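Local structure of 3-dehydroquinate dehydratase (4H3D) at residues B[109-120]-B[134-145]; B[121-132]-B[163-171]. The protein catalyses the cis-dehydration of 3-dehydroquinate to 3-dehydroshikimate through an imine with an active-site lysine, the third step of the chorismate pathway. All blocks are in the same frame, centred on the assembly; numbering follows the deposited sequence.

Contact 1 of 2, residues B[109-120]-B[134-145]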
# COMPACT_ATOMS: atom_id res chain seq x y z
N SER B 109 -35.34 -1.53 3.31
CA SER B 109 -35.22 -1.45 1.84
C SER B 109 -36.47 -0.83 1.26
O SER B 109 -36.41 -0.13 0.28
CB SER B 109 -35.05 -2.84 1.20
OG SER B 109 -33.86 -3.45 1.58
N ASN B 110 -37.62 -1.13 1.88
CA ASN B 110 -38.90 -0.63 1.41
C ASN B 110 -39.08 0.90 1.55
O ASN B 110 -39.89 1.48 0.84
CB ASN B 110 -40.06 -1.34 2.13
CG ASN B 110 -41.39 -1.05 1.49
OD1 ASN B 110 -41.54 -1.21 0.28
ND2 ASN B 110 -42.36 -0.60 2.29
N THR B 111 -38.34 1.53 2.46
CA THR B 111 -38.48 2.99 2.67
C THR B 111 -38.04 3.81 1.47
O THR B 111 -38.50 4.92 1.29
CB THR B 111 -37.65 3.50 3.87
OG1 THR B 111 -36.25 3.31 3.61
CG2 THR B 111 -38.05 2.80 5.15
N GLY B 112 -37.15 3.25 0.65
CA GLY B 112 -36.59 3.99 -0.46
C GLY B 112 -35.48 4.94 0.01
O GLY B 112 -34.92 5.68 -0.79
N LEU B 113 -35.15 4.90 1.30
CA LEU B 113 -34.14 5.80 1.87
C LEU B 113 -32.71 5.24 1.86
O LEU B 113 -31.76 6.01 2.09
CB LEU B 113 -34.52 6.18 3.31
CG LEU B 113 -35.88 6.87 3.48
CD1 LEU B 113 -36.11 7.27 4.94
CD2 LEU B 113 -35.98 8.09 2.57
N VAL B 114 -32.54 3.94 1.62
CA VAL B 114 -31.18 3.34 1.55
C VAL B 114 -30.84 2.92 0.12
O VAL B 114 -31.70 2.44 -0.62
CB VAL B 114 -31.00 2.13 2.52
CG1 VAL B 114 -31.22 2.58 3.98
CG2 VAL B 114 -31.92 0.98 2.18
N ASP B 115 -29.59 3.11 -0.25
CA ASP B 115 -29.11 2.82 -1.60
C ASP B 115 -28.53 1.42 -1.73
O ASP B 115 -28.58 0.83 -2.82
CB ASP B 115 -28.09 3.88 -1.98
CG ASP B 115 -28.68 5.25 -1.94
OD1 ASP B 115 -29.56 5.52 -2.77
OD2 ASP B 115 -28.28 6.05 -1.07
N LEU B 116 -27.96 0.93 -0.63
CA LEU B 116 -27.41 -0.43 -0.53
C LEU B 116 -27.70 -1.01 0.84
O LEU B 116 -27.88 -0.29 1.81
CB LEU B 116 -25.88 -0.46 -0.69
CG LEU B 116 -25.20 0.38 -1.76
CD1 LEU B 116 -24.85 1.77 -1.22
CD2 LEU B 116 -23.94 -0.31 -2.24
N ILE B 117 -27.72 -2.34 0.90
CA ILE B 117 -27.82 -3.05 2.16
C ILE B 117 -26.76 -4.14 2.15
O ILE B 117 -26.40 -4.63 1.08
CB ILE B 117 -29.21 -3.71 2.43
CG1 ILE B 117 -29.62 -4.65 1.28
CG2 ILE B 117 -30.24 -2.65 2.64
CD1 ILE B 117 -30.88 -5.53 1.60
N ASP B 118 -26.28 -4.51 3.33
CA ASP B 118 -25.28 -5.58 3.46
C ASP B 118 -25.96 -6.78 4.10
O ASP B 118 -26.49 -6.68 5.22
CB ASP B 118 -24.07 -5.08 4.28
CG ASP B 118 -23.04 -6.20 4.59
OD1 ASP B 118 -23.44 -7.28 5.05
OD2 ASP B 118 -21.81 -5.95 4.45
N VAL B 119 -26.00 -7.90 3.38
CA VAL B 119 -26.57 -9.13 3.90
C VAL B 119 -25.46 -10.21 3.98
O VAL B 119 -24.65 -10.34 3.10
CB VAL B 119 -27.79 -9.62 3.06
CG1 VAL B 119 -28.82 -8.48 2.92
CG2 VAL B 119 -27.38 -10.09 1.73
N GLU B 120 -25.46 -10.97 5.06
CA GLU B 120 -24.42 -11.96 5.31
C GLU B 120 -24.68 -13.32 4.64
O GLU B 120 -25.74 -13.91 4.82
CB GLU B 120 -24.28 -12.14 6.82
CG GLU B 120 -23.72 -10.93 7.48
CD GLU B 120 -24.00 -10.87 8.97
OE1 GLU B 120 -24.66 -11.79 9.50
OE2 GLU B 120 -23.57 -9.88 9.60
N PHE B 134 -36.20 -8.84 -2.72
CA PHE B 134 -36.98 -7.69 -2.32
C PHE B 134 -36.21 -6.39 -2.51
O PHE B 134 -36.77 -5.40 -3.00
CB PHE B 134 -37.47 -7.80 -0.88
CG PHE B 134 -38.44 -6.75 -0.53
CD1 PHE B 134 -39.76 -6.85 -0.95
CD2 PHE B 134 -38.04 -5.62 0.16
CE1 PHE B 134 -40.66 -5.86 -0.65
CE2 PHE B 134 -38.95 -4.62 0.46
CZ PHE B 134 -40.25 -4.74 0.05
N ALA B 135 -34.94 -6.38 -2.12
CA ALA B 135 -34.09 -5.22 -2.32
C ALA B 135 -34.08 -4.85 -3.80
O ALA B 135 -34.23 -3.68 -4.15
CB ALA B 135 -32.64 -5.49 -1.82
N HIS B 136 -33.94 -5.84 -4.67
CA HIS B 136 -33.91 -5.54 -6.11
C HIS B 136 -35.22 -5.00 -6.62
O HIS B 136 -35.24 -4.12 -7.48
CB HIS B 136 -33.41 -6.70 -6.92
CG HIS B 136 -31.94 -6.96 -6.73
ND1 HIS B 136 -31.38 -8.20 -6.87
CD2 HIS B 136 -30.93 -6.12 -6.38
CE1 HIS B 136 -30.08 -8.13 -6.64
NE2 HIS B 136 -29.78 -6.88 -6.34
N LYS B 137 -36.33 -5.50 -6.06
CA LYS B 137 -37.63 -4.99 -6.42
C LYS B 137 -37.70 -3.49 -6.10
O LYS B 137 -38.37 -2.74 -6.80
CB LYS B 137 -38.73 -5.74 -5.68
CG LYS B 137 -40.11 -5.35 -6.10
CD LYS B 137 -41.15 -6.16 -5.41
CE LYS B 137 -42.53 -5.76 -5.91
NZ LYS B 137 -43.60 -6.60 -5.33
N LYS B 138 -37.00 -3.06 -5.06
CA LYS B 138 -36.98 -1.65 -4.63
C LYS B 138 -35.76 -0.87 -5.15
O LYS B 138 -35.48 0.21 -4.68
CB LYS B 138 -37.02 -1.58 -3.10
CG LYS B 138 -38.24 -2.25 -2.47
CD LYS B 138 -39.56 -1.69 -3.01
CE LYS B 138 -39.63 -0.16 -2.86
NZ LYS B 138 -40.88 0.41 -3.49
N GLU B 139 -35.03 -1.43 -6.11
CA GLU B 139 -33.86 -0.76 -6.70
C GLU B 139 -32.75 -0.44 -5.67
O GLU B 139 -32.03 0.56 -5.78
CB GLU B 139 -34.30 0.51 -7.44
CG GLU B 139 -35.47 0.28 -8.37
CD GLU B 139 -35.80 1.49 -9.24
OE1 GLU B 139 -36.77 2.20 -8.92
OE2 GLU B 139 -35.09 1.74 -10.23
N VAL B 140 -32.62 -1.32 -4.69
CA VAL B 140 -31.60 -1.23 -3.68
C VAL B 140 -30.49 -2.20 -4.07
O VAL B 140 -30.77 -3.33 -4.45
CB VAL B 140 -32.17 -1.60 -2.30
CG1 VAL B 140 -31.04 -1.66 -1.22
CG2 VAL B 140 -33.25 -0.63 -1.91
N LYS B 141 -29.23 -1.75 -4.01
CA LYS B 141 -28.09 -2.61 -4.33
C LYS B 141 -27.72 -3.48 -3.13
O LYS B 141 -27.90 -3.10 -1.97
CB LYS B 141 -26.89 -1.77 -4.78
CG LYS B 141 -27.18 -0.85 -5.93
CD LYS B 141 -27.73 -1.57 -7.16
CE LYS B 141 -27.97 -0.57 -8.28
NZ LYS B 141 -28.66 -1.18 -9.44
N VAL B 142 -27.19 -4.66 -3.41
CA VAL B 142 -26.90 -5.57 -2.33
C VAL B 142 -25.45 -6.00 -2.27
O VAL B 142 -24.86 -6.40 -3.27
CB VAL B 142 -27.78 -6.83 -2.41
CG1 VAL B 142 -27.45 -7.82 -1.25
CG2 VAL B 142 -29.26 -6.44 -2.35
N ILE B 143 -24.89 -5.86 -1.08
CA ILE B 143 -23.59 -6.38 -0.76
C ILE B 143 -23.89 -7.69 -0.02
O ILE B 143 -24.71 -7.69 0.90
CB ILE B 143 -22.81 -5.45 0.23
CG1 ILE B 143 -22.31 -4.20 -0.47
CG2 ILE B 143 -21.62 -6.18 0.85
CD1 ILE B 143 -21.64 -3.21 0.47
N ILE B 144 -23.31 -8.81 -0.46
CA ILE B 144 -23.42 -10.05 0.31
C ILE B 144 -22.03 -10.19 0.92
O ILE B 144 -21.04 -10.17 0.21
CB ILE B 144 -23.80 -11.27 -0.52
CG1 ILE B 144 -25.18 -11.05 -1.15
CG2 ILE B 144 -23.76 -12.54 0.34
CD1 ILE B 144 -25.72 -12.25 -2.00
N SER B 145 -21.95 -10.28 2.23
CA SER B 145 -20.66 -10.29 2.89
C SER B 145 -20.36 -11.57 3.65
O SER B 145 -21.27 -12.32 4.04
CB SER B 145 -20.57 -9.11 3.87
OG SER B 145 -21.50 -9.24 4.93
O HOH W 1 -29.76 1.76 -4.97

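Contact 2 of 2, residues B[121-132]-B[163-171]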
# COMPACT_ATOMS: atom_id res chain seq x y z
N LEU B 121 -23.68 -13.80 3.88
CA LEU B 121 -23.73 -15.12 3.22
C LEU B 121 -24.17 -16.24 4.19
O LEU B 121 -24.94 -17.13 3.83
CB LEU B 121 -22.35 -15.46 2.67
CG LEU B 121 -22.21 -16.78 1.90
CD1 LEU B 121 -23.10 -16.77 0.65
CD2 LEU B 121 -20.76 -17.04 1.53
N PHE B 122 -23.66 -16.16 5.40
CA PHE B 122 -23.86 -17.18 6.41
C PHE B 122 -25.32 -17.32 6.90
O PHE B 122 -25.68 -18.31 7.52
CB PHE B 122 -22.88 -16.93 7.59
CG PHE B 122 -22.49 -18.17 8.34
CD1 PHE B 122 -21.72 -19.14 7.71
CD2 PHE B 122 -22.84 -18.36 9.66
CE1 PHE B 122 -21.32 -20.28 8.38
CE2 PHE B 122 -22.45 -19.50 10.34
CZ PHE B 122 -21.70 -20.47 9.70
N MET B 123 -26.16 -16.32 6.61
CA MET B 123 -27.58 -16.38 6.96
C MET B 123 -28.30 -17.48 6.17
O MET B 123 -29.37 -17.94 6.56
CB MET B 123 -28.25 -15.02 6.73
CG MET B 123 -27.77 -13.96 7.68
SD MET B 123 -28.23 -14.31 9.38
CE MET B 123 -30.01 -14.26 9.27
N GLY B 124 -27.71 -17.91 5.05
CA GLY B 124 -28.28 -18.99 4.24
C GLY B 124 -29.13 -18.55 3.07
O GLY B 124 -29.64 -17.43 3.05
N ASP B 125 -29.31 -19.46 2.12
CA ASP B 125 -30.05 -19.17 0.89
C ASP B 125 -31.48 -18.67 1.08
O ASP B 125 -31.94 -17.80 0.32
CB ASP B 125 -30.08 -20.40 -0.02
CG ASP B 125 -28.70 -20.82 -0.51
OD1 ASP B 125 -27.77 -19.98 -0.52
OD2 ASP B 125 -28.54 -22.01 -0.89
N GLU B 126 -32.19 -19.21 2.07
CA GLU B 126 -33.58 -18.82 2.29
C GLU B 126 -33.68 -17.34 2.63
O GLU B 126 -34.45 -16.61 2.02
CB GLU B 126 -34.23 -19.68 3.40
CG GLU B 126 -35.73 -19.40 3.60
CD GLU B 126 -36.42 -20.41 4.51
OE1 GLU B 126 -35.73 -21.09 5.30
OE2 GLU B 126 -37.65 -20.52 4.43
N VAL B 127 -32.89 -16.91 3.61
CA VAL B 127 -32.89 -15.52 4.04
C VAL B 127 -32.39 -14.62 2.91
O VAL B 127 -33.05 -13.63 2.55
CB VAL B 127 -31.99 -15.31 5.28
CG1 VAL B 127 -31.68 -13.83 5.48
CG2 VAL B 127 -32.65 -15.93 6.49
N ILE B 128 -31.25 -14.98 2.34
CA ILE B 128 -30.63 -14.22 1.25
C ILE B 128 -31.55 -14.06 0.05
O ILE B 128 -31.72 -12.96 -0.45
CB ILE B 128 -29.33 -14.85 0.79
CG1 ILE B 128 -28.27 -14.76 1.91
CG2 ILE B 128 -28.81 -14.14 -0.43
CD1 ILE B 128 -27.08 -15.64 1.67
N ASP B 129 -32.16 -15.16 -0.40
CA ASP B 129 -33.08 -15.08 -1.54
C ASP B 129 -34.21 -14.10 -1.28
O ASP B 129 -34.54 -13.26 -2.14
CB ASP B 129 -33.67 -16.46 -1.90
CG ASP B 129 -32.70 -17.33 -2.71
OD1 ASP B 129 -31.61 -16.84 -3.09
OD2 ASP B 129 -33.03 -18.50 -2.97
N GLU B 130 -34.77 -14.16 -0.08
CA GLU B 130 -35.87 -13.27 0.26
C GLU B 130 -35.44 -11.80 0.30
O GLU B 130 -36.09 -10.94 -0.31
CB GLU B 130 -36.54 -13.67 1.58
CG GLU B 130 -37.79 -12.83 1.87
CD GLU B 130 -38.54 -13.25 3.13
OE1 GLU B 130 -38.19 -14.26 3.76
OE2 GLU B 130 -39.52 -12.55 3.47
N VAL B 131 -34.34 -11.52 1.00
CA VAL B 131 -33.88 -10.15 1.14
C VAL B 131 -33.31 -9.58 -0.16
O VAL B 131 -33.57 -8.42 -0.49
CB VAL B 131 -32.84 -10.01 2.27
CG1 VAL B 131 -32.43 -8.56 2.42
CG2 VAL B 131 -33.43 -10.55 3.58
N VAL B 132 -32.56 -10.38 -0.91
CA VAL B 132 -32.00 -9.89 -2.18
C VAL B 132 -33.09 -9.58 -3.21
O VAL B 132 -33.09 -8.52 -3.82
CB VAL B 132 -30.98 -10.86 -2.80
CG1 VAL B 132 -30.63 -10.43 -4.22
CG2 VAL B 132 -29.76 -10.93 -1.95
N CYS B 163 -17.58 -16.18 -5.82
CA CYS B 163 -18.41 -16.71 -6.91
C CYS B 163 -19.82 -17.07 -6.41
O CYS B 163 -20.82 -16.81 -7.09
CB CYS B 163 -17.76 -17.94 -7.56
SG CYS B 163 -16.32 -17.55 -8.53
N ARG B 164 -19.91 -17.65 -5.21
CA ARG B 164 -21.22 -18.00 -4.66
C ARG B 164 -22.07 -16.73 -4.44
O ARG B 164 -23.31 -16.72 -4.70
CB ARG B 164 -21.07 -18.80 -3.36
CG ARG B 164 -22.40 -19.29 -2.76
CD ARG B 164 -23.21 -20.15 -3.75
NE ARG B 164 -24.54 -20.44 -3.24
CZ ARG B 164 -25.59 -20.76 -4.00
NH1 ARG B 164 -26.76 -21.00 -3.44
NH2 ARG B 164 -25.48 -20.81 -5.33
N MET B 165 -21.41 -15.65 -4.00
CA MET B 165 -22.08 -14.37 -3.79
C MET B 165 -22.63 -13.83 -5.11
O MET B 165 -23.73 -13.28 -5.15
CB MET B 165 -21.14 -13.38 -3.14
CG MET B 165 -20.78 -13.73 -1.70
SD MET B 165 -19.38 -12.76 -1.21
CE MET B 165 -19.20 -13.18 0.51
N GLN B 166 -21.88 -14.00 -6.19
CA GLN B 166 -22.40 -13.61 -7.52
C GLN B 166 -23.62 -14.45 -7.87
O GLN B 166 -24.64 -13.92 -8.35
CB GLN B 166 -21.35 -13.76 -8.61
CG GLN B 166 -20.26 -12.73 -8.56
CD GLN B 166 -19.38 -12.76 -9.82
OE1 GLN B 166 -18.85 -11.74 -10.23
NE2 GLN B 166 -19.24 -13.94 -10.43
N GLU B 167 -23.53 -15.76 -7.64
CA GLU B 167 -24.63 -16.67 -7.96
C GLU B 167 -25.89 -16.32 -7.18
O GLU B 167 -27.00 -16.51 -7.68
CB GLU B 167 -24.23 -18.14 -7.71
CG GLU B 167 -23.13 -18.65 -8.63
CD GLU B 167 -22.58 -20.02 -8.20
OE1 GLU B 167 -23.12 -20.62 -7.24
OE2 GLU B 167 -21.59 -20.48 -8.83
N LEU B 168 -25.72 -15.81 -5.96
CA LEU B 168 -26.85 -15.42 -5.12
C LEU B 168 -27.41 -14.03 -5.48
O LEU B 168 -28.36 -13.56 -4.88
CB LEU B 168 -26.46 -15.49 -3.65
CG LEU B 168 -26.35 -16.91 -3.09
CD1 LEU B 168 -25.65 -16.91 -1.71
CD2 LEU B 168 -27.72 -17.59 -3.01
N GLY B 169 -26.83 -13.39 -6.47
CA GLY B 169 -27.32 -12.09 -6.92
C GLY B 169 -26.73 -10.88 -6.23
O GLY B 169 -27.29 -9.79 -6.34
N ALA B 170 -25.62 -11.03 -5.51
CA ALA B 170 -25.00 -9.84 -4.91
C ALA B 170 -24.59 -8.88 -6.02
O ALA B 170 -24.05 -9.31 -7.03
CB ALA B 170 -23.76 -10.21 -4.10
N ASP B 171 -24.87 -7.60 -5.85
CA ASP B 171 -24.36 -6.62 -6.77
C ASP B 171 -22.87 -6.43 -6.47
O ASP B 171 -22.08 -6.14 -7.37
CB ASP B 171 -25.11 -5.29 -6.60
CG ASP B 171 -26.58 -5.41 -6.95
OD1 ASP B 171 -26.90 -5.39 -8.15
OD2 ASP B 171 -27.41 -5.50 -6.02
O HOH W 2 -25.14 -20.52 -0.66
O HOH W 3 -30.84 -14.40 -4.18

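Contact 1 of 2, residues B[109-120]-B[134-145]
Leu116 to Glu120 and Lys141 to Ser145 are neighbouring parallel strands of the TIM barrel, the two arms of a beta-alpha-beta unit whose helix is 125-137. A ladder of five backbone bonds runs from Lys141 N on Asp115 O to Ser145 N on Val119 O, the latter 2.8 Å long. Beta-branched residues suit the extended backbone and cover the side turned to the helix: Val119 CG2 meets Val142 CG1 at 3.7 Å, the two side chains crossing at about a right angle, while Ile117 and Val142 lie side by side. Ile117 CD1 reaches Ala135 CB at 3.8 Å, where a small methyl lets the helix come close. The other side becomes polar toward the active site. Ser145 OG donates a hydrogen bond to Asp118 OD1, 2.8 Å away, meeting it on the syn side and 17° out of the carboxylate plane; with CG placed anti to the backbone N (chi1 174°), the carboxylate of Asp118 leans across to the neighbouring strand. Asp118 OD2 is paired with Arg86, a substrate-binding residue, so the serine probably helps to position this second-shell acid. Beyond the N-terminal ends of the strands, where helices 98-110 and 125-137 finish, Asn110 brings CB and OD1 to the edge of the Phe134 ring. Strand 81-84 continues the sheet beyond 116-120, Val131 of helix 125-137 covers Ile117 and Val119, and Leu69 of helix 62-76 packs on Val114.

Contact 2 of 2, residues B[121-132]-B[163-171]
Leu168, just past the end of helix 155-167, is the apolar centre of the contact with helix 125-137 and the short 3-10 turn before it. Its CD1 meets Leu121 CD1 at 3.5 Å, tighter than an ordinary van der Waals contact, and Ile128 CD1 at 3.9 Å; both side chains cross that of Leu168 at about a right angle. Branched leucine suits this place because its two methyls serve different surroundings: CD1 faces hydrocarbon, whereas CD2 lies beside Asp125 OD1 and over one face of the Arg164 guanidinium, offset toward its rim. Leu121 also sends CD2 to Met165 CE, a looser contact.

The charged interactions form a network on the outer side. Arg164 NH1 reaches both carboxylate oxygens of Asp125 at 3.3 Å, a salt bridge whose two hydrogen bonds are weak, with the carboxylate and guanidinium planes 68° apart. Arg164 NH2 makes a firmer bond, 3.0 Å to Glu167 OE1, which accepts with its anti lone pair and lies almost in the guanidinium plane. The bend at chi2 (57°) in the arginine chain helps bring its head over Leu168.

Two waters supplement these direct links. One accepts a hydrogen bond from Arg164 NE and donates one to Asp125 OD1; the other donates to Asp129 OD1 and to Leu168 O, 2.7 Å away. Gly169, with positive phi, closes the helix in a Schellman motif, and its lack of a side chain leaves room for Val132 CG1, 4.0 Å from Gly169 O.

The chemistry implies a layered joint: one methyl of the apolar cluster packs on a face of the guanidinium, and two acids probably share the arginine's charge, with water completing the link where the direct bonds are weak.

The two contacts lie side by side in one TIM barrel, their centres about 12 Å apart, and their segments alternate along the chain: 109-120, 121-132, 134-145, 163-171. Both use helix 125-137. Contact 1 pairs the strands at either end of that helix, whereas contact 2 joins it to the end of the next helix, 155-167, so strand ladder and outer helical layer are tied together. Asp171 OD2 bridges them, probably hydrogen-bonded to Val142 N and His136 NE2, and Ala170 packs on Ile144. Strand 141-148 carries His147, and strand 172-177, which follows contact 2, carries Lys174, the Schiff-base residue; the contacts therefore join parts of the scaffold bearing catalytic residues.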